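Profilin-1A (PDB 1ACF) binds monomeric actin and the membrane lipid PIP2, restraining actin polymerization at high concentration and promoting it at low concentration. Local coordinates at residues W2-Y5 with V6-L10; A117-L120 with I121-F125. One frame throughout, in Å; residues are numbered along the deposited sequence.

Interaction 1. Residues W2-Y5 with V6-L10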
loop_
_atom_site.group_PDB
_atom_site.type_symbol
_atom_site.label_atom_id
_atom_site.label_comp_id
_atom_site.label_asym_id
_atom_site.label_seq_id
_atom_site.Cartn_x
_atom_site.Cartn_y
_atom_site.Cartn_z
ATOM N N TRP A 2 10.477 11.323 2.547
ATOM C CA TRP A 2 9.266 10.477 2.495
ATOM C C TRP A 2 8.284 11.058 1.425
ATOM O O TRP A 2 7.766 10.304 0.643
ATOM C CB TRP A 2 8.664 10.200 3.869
ATOM C CG TRP A 2 9.688 9.727 4.863
ATOM C CD1 TRP A 2 10.216 10.355 5.950
ATOM C CD2 TRP A 2 10.356 8.441 4.812
ATOM N NE1 TRP A 2 11.132 9.582 6.578
ATOM C CE2 TRP A 2 11.247 8.405 5.912
ATOM C CE3 TRP A 2 10.262 7.346 3.947
ATOM C CZ2 TRP A 2 12.069 7.302 6.142
ATOM C CZ3 TRP A 2 11.097 6.265 4.197
ATOM C CH2 TRP A 2 11.968 6.255 5.274
ATOM N N GLN A 3 8.094 12.369 1.390
ATOM C CA GLN A 3 7.212 13.098 0.456
ATOM C C GLN A 3 7.605 12.792 -0.984
ATOM O O GLN A 3 6.745 12.413 -1.842
ATOM C CB GLN A 3 7.104 14.567 0.716
ATOM C CG GLN A 3 5.800 15.193 0.142
ATOM C CD GLN A 3 4.547 14.599 0.692
ATOM O OE1 GLN A 3 3.736 13.997 0.006
ATOM N NE2 GLN A 3 4.257 14.722 1.965
ATOM N N THR A 4 8.883 12.915 -1.278
ATOM C CA THR A 4 9.376 12.513 -2.583
ATOM C C THR A 4 9.061 11.100 -2.990
ATOM O O THR A 4 8.746 10.892 -4.176
ATOM C CB THR A 4 10.952 12.725 -2.670
ATOM O OG1 THR A 4 11.100 14.078 -2.159
ATOM C CG2 THR A 4 11.575 12.487 -4.027
ATOM N N TYR A 5 9.213 10.087 -2.150
ATOM C CA TYR A 5 8.989 8.693 -2.464
ATOM C C TYR A 5 7.611 8.486 -3.118
ATOM O O TYR A 5 7.477 7.821 -4.131
ATOM C CB TYR A 5 9.101 7.694 -1.255
ATOM C CG TYR A 5 10.557 7.599 -0.818
ATOM C CD1 TYR A 5 11.570 7.497 -1.755
ATOM C CD2 TYR A 5 10.923 7.698 0.511
ATOM C CE1 TYR A 5 12.905 7.453 -1.399
ATOM C CE2 TYR A 5 12.244 7.641 0.914
ATOM C CZ TYR A 5 13.245 7.534 -0.044
ATOM O OH TYR A 5 14.571 7.485 0.319
ATOM N N VAL A 6 6.654 9.001 -2.397
ATOM C CA VAL A 6 5.241 9.071 -2.669
ATOM C C VAL A 6 4.955 9.881 -3.940
ATOM O O VAL A 6 4.349 9.345 -4.894
ATOM C CB VAL A 6 4.577 9.671 -1.392
ATOM C CG1 VAL A 6 3.346 10.453 -1.726
ATOM C CG2 VAL A 6 4.278 8.661 -0.294
ATOM N N ASP A 7 5.373 11.141 -3.997
ATOM C CA ASP A 7 5.058 12.050 -5.139
ATOM C C ASP A 7 5.723 11.643 -6.406
ATOM O O ASP A 7 5.068 11.425 -7.483
ATOM C CB ASP A 7 5.302 13.503 -4.739
ATOM C CG ASP A 7 4.391 14.007 -3.646
ATOM O OD1 ASP A 7 3.231 13.576 -3.361
ATOM O OD2 ASP A 7 4.865 14.984 -2.993
ATOM N N THR A 8 7.034 11.551 -6.354
ATOM C CA THR A 8 7.889 11.173 -7.445
ATOM C C THR A 8 8.100 9.711 -7.754
ATOM O O THR A 8 8.056 9.285 -8.932
ATOM C CB THR A 8 9.347 11.801 -7.229
ATOM O OG1 THR A 8 9.139 13.201 -6.873
ATOM C CG2 THR A 8 10.200 11.630 -8.474
ATOM N N ASN A 9 8.362 8.889 -6.749
ATOM C CA ASN A 9 8.730 7.458 -6.994
ATOM C C ASN A 9 7.545 6.568 -7.142
ATOM O O ASN A 9 7.632 5.438 -7.702
ATOM C CB ASN A 9 9.793 7.072 -5.950
ATOM C CG ASN A 9 11.093 7.858 -6.112
ATOM O OD1 ASN A 9 11.787 7.728 -7.150
ATOM N ND2 ASN A 9 11.447 8.726 -5.167
ATOM N N LEU A 10 6.393 7.023 -6.682
ATOM C CA LEU A 10 5.171 6.221 -6.822
ATOM C C LEU A 10 4.174 6.805 -7.819
ATOM O O LEU A 10 3.934 6.282 -8.891
ATOM C CB LEU A 10 4.609 5.969 -5.408
ATOM C CG LEU A 10 5.204 4.800 -4.623
ATOM C CD1 LEU A 10 4.570 4.773 -3.227
ATOM C CD2 LEU A 10 4.974 3.489 -5.320
#
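The N-terminal helix 2-11 of the profilin fold, within a region predicted to bind actin, widens here from regular alpha turns into a pi-type turn at V6-L10, and T4 meets both T8 and N9 at the change. D7 N gives a straight bond to Q3 O in the i to i+4 pattern (2.9 Å, N-H...O 170°), whereas V6 N reaches W2 O only weakly. T4 O takes two donors, T8 N at 2.8 Å with a bent N-H and N9 N at 3.3 Å in the carbonyl plane; the second, five residues on, is the wider bond. The side chains of T4 and T8 lie side by side, pointing the same way; in T4, CG2 stands anti to the backbone N (OG1 beside it, chi1 -48°), which sets the methyl 3.8 Å from T8 OG1. W2 CE3 meets the Y5 ring at its edge, in plane. The Y5 side chain packs on L120 and I21, joining the helix to helix 106-121 and to strand 18-23. L10 packs on A19 and L116. The N9 amide comes slantwise to the Y5 ring, the two planes 43° apart, with ND2 3.6 Å from Y5 CD1.

Interaction 2. Residues A117-L120 with I121-F125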
loop_
_atom_site.group_PDB
_atom_site.type_symbol
_atom_site.label_atom_id
_atom_site.label_comp_id
_atom_site.label_asym_id
_atom_site.label_seq_id
_atom_site.Cartn_x
_atom_site.Cartn_y
_atom_site.Cartn_z
ATOM N N ALA A 117 9.947 -1.220 -2.840
ATOM C CA ALA A 117 10.073 -1.865 -1.506
ATOM C C ALA A 117 11.515 -2.459 -1.433
ATOM O O ALA A 117 12.189 -2.140 -0.449
ATOM C CB ALA A 117 9.044 -2.874 -1.288
ATOM N N ASP A 118 11.868 -3.228 -2.444
ATOM C CA ASP A 118 13.177 -3.825 -2.603
ATOM C C ASP A 118 14.273 -2.771 -2.482
ATOM O O ASP A 118 15.284 -2.996 -1.785
ATOM C CB ASP A 118 13.384 -4.595 -3.920
ATOM C CG ASP A 118 12.723 -5.965 -3.884
ATOM O OD1 ASP A 118 12.307 -6.447 -2.822
ATOM O OD2 ASP A 118 12.594 -6.556 -4.989
ATOM N N TYR A 119 14.097 -1.653 -3.172
ATOM C CA TYR A 119 15.119 -0.576 -3.100
ATOM C C TYR A 119 15.183 0.036 -1.716
ATOM O O TYR A 119 16.286 0.371 -1.230
ATOM C CB TYR A 119 14.882 0.385 -4.254
ATOM C CG TYR A 119 15.583 1.703 -4.204
ATOM C CD1 TYR A 119 15.196 2.718 -3.376
ATOM C CD2 TYR A 119 16.710 1.910 -5.025
ATOM C CE1 TYR A 119 15.857 3.943 -3.367
ATOM C CE2 TYR A 119 17.415 3.082 -5.003
ATOM C CZ TYR A 119 16.978 4.090 -4.171
ATOM O OH TYR A 119 17.669 5.295 -4.105
ATOM N N LEU A 120 14.034 0.181 -1.058
ATOM C CA LEU A 120 13.952 0.786 0.249
ATOM C C LEU A 120 14.529 -0.109 1.370
ATOM O O LEU A 120 15.089 0.434 2.298
ATOM C CB LEU A 120 12.611 1.381 0.552
ATOM C CG LEU A 120 12.128 2.632 -0.198
ATOM C CD1 LEU A 120 10.671 2.856 0.201
ATOM C CD2 LEU A 120 13.044 3.794 0.080
ATOM N N ILE A 121 14.309 -1.380 1.270
ATOM C CA ILE A 121 14.893 -2.370 2.234
ATOM C C ILE A 121 16.426 -2.233 2.205
ATOM O O ILE A 121 17.140 -1.910 3.187
ATOM C CB ILE A 121 14.346 -3.738 1.733
ATOM C CG1 ILE A 121 12.919 -3.919 2.348
ATOM C CG2 ILE A 121 15.271 -4.913 2.071
ATOM C CD1 ILE A 121 12.289 -5.271 2.045
ATOM N N GLY A 122 16.986 -2.374 1.033
ATOM C CA GLY A 122 18.374 -2.188 0.690
ATOM C C GLY A 122 18.903 -0.875 1.252
ATOM O O GLY A 122 20.112 -0.704 1.447
ATOM N N GLN A 123 18.116 0.100 1.578
ATOM C CA GLN A 123 18.603 1.374 2.131
ATOM C C GLN A 123 18.541 1.254 3.658
ATOM O O GLN A 123 19.059 2.180 4.277
ATOM C CB GLN A 123 17.733 2.593 1.822
ATOM C CG GLN A 123 17.356 2.912 0.395
ATOM C CD GLN A 123 18.370 3.854 -0.186
ATOM O OE1 GLN A 123 18.254 5.086 -0.051
ATOM N NE2 GLN A 123 19.390 3.222 -0.743
ATOM N N GLY A 124 17.883 0.230 4.159
ATOM C CA GLY A 124 17.779 0.196 5.652
ATOM C C GLY A 124 16.385 0.569 6.151
ATOM O O GLY A 124 16.229 0.774 7.381
ATOM N N PHE A 125 15.421 0.642 5.241
ATOM C CA PHE A 125 14.037 1.034 5.569
ATOM C C PHE A 125 13.113 -0.166 5.525
ATOM O O PHE A 125 12.009 0.103 6.045
ATOM C CB PHE A 125 13.514 2.143 4.632
ATOM C CG PHE A 125 14.397 3.369 4.702
ATOM C CD1 PHE A 125 14.674 3.968 5.912
ATOM C CD2 PHE A 125 14.976 3.861 3.515
ATOM C CE1 PHE A 125 15.519 5.067 5.944
ATOM C CE2 PHE A 125 15.803 4.987 3.509
ATOM C CZ PHE A 125 16.074 5.595 4.741
ATOM O OXT PHE A 125 13.430 -1.275 5.111
#
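L120 and F125 cross at an angle, and a single methyl does the touching: L120 CD2 lies 3.9 Å from F125 CD2. F125 is brought there by its own backbone, since F125 N bonds to L120 O (3.0 Å), arriving 23° out of the carbonyl plane. The ring comes back obliquely past that carbonyl, with CG anti to its own carbonyl carbon (chi1 -58°) and CD2 3.6 Å from L120 O. The same oxygen takes a second, weak bond from Q123 N. Y119 and Q123 also meet obliquely, ring and amide planes 21° apart; the Q123 chain bends at chi2, which carries CD to 4.1 Å from Y119 CE1, while CG sits 3.2 Å from Y119 O. I121 lays CG1 against A117 O, the acceptor of the last strong alpha-helical bond, from I121 N (2.8 Å, nearly along the C=O axis); the next, G122 N to D118 O, is weak. D118 OD1 is salt-bridged to R75. F125 O accepts from T91 OG1, and F125 also makes backbone hydrogen bonds with K93, both in the loop between strands 84-90 and 94-100. G124, at positive phi, is where the chain leaves helical geometry, and the bonds running back into the last turn make this a Schellman motif closing the C-terminal helix of profilin.

In the fold
Interaction 1 lies at the start of the chain and interaction 2 at its very end, yet their centres are only about 14 Å apart. Helix 2-11 and helix 106-121 lie next to each other over the antiparallel sheet, with W2 and Y5 on strand 18-23 and A117 and L120 on strand 94-100, neighbours in that sheet. The two interactions touch directly: W2 meets F125 edge-to-face, and Y5 CZ packs 3.7 Å from L120 CD2. Both chain ends are therefore brought together in one aromatic cluster, joined by W29 against W2. K115, an actin-binding site, belongs to helix 106-121, close to D118 of interaction 2.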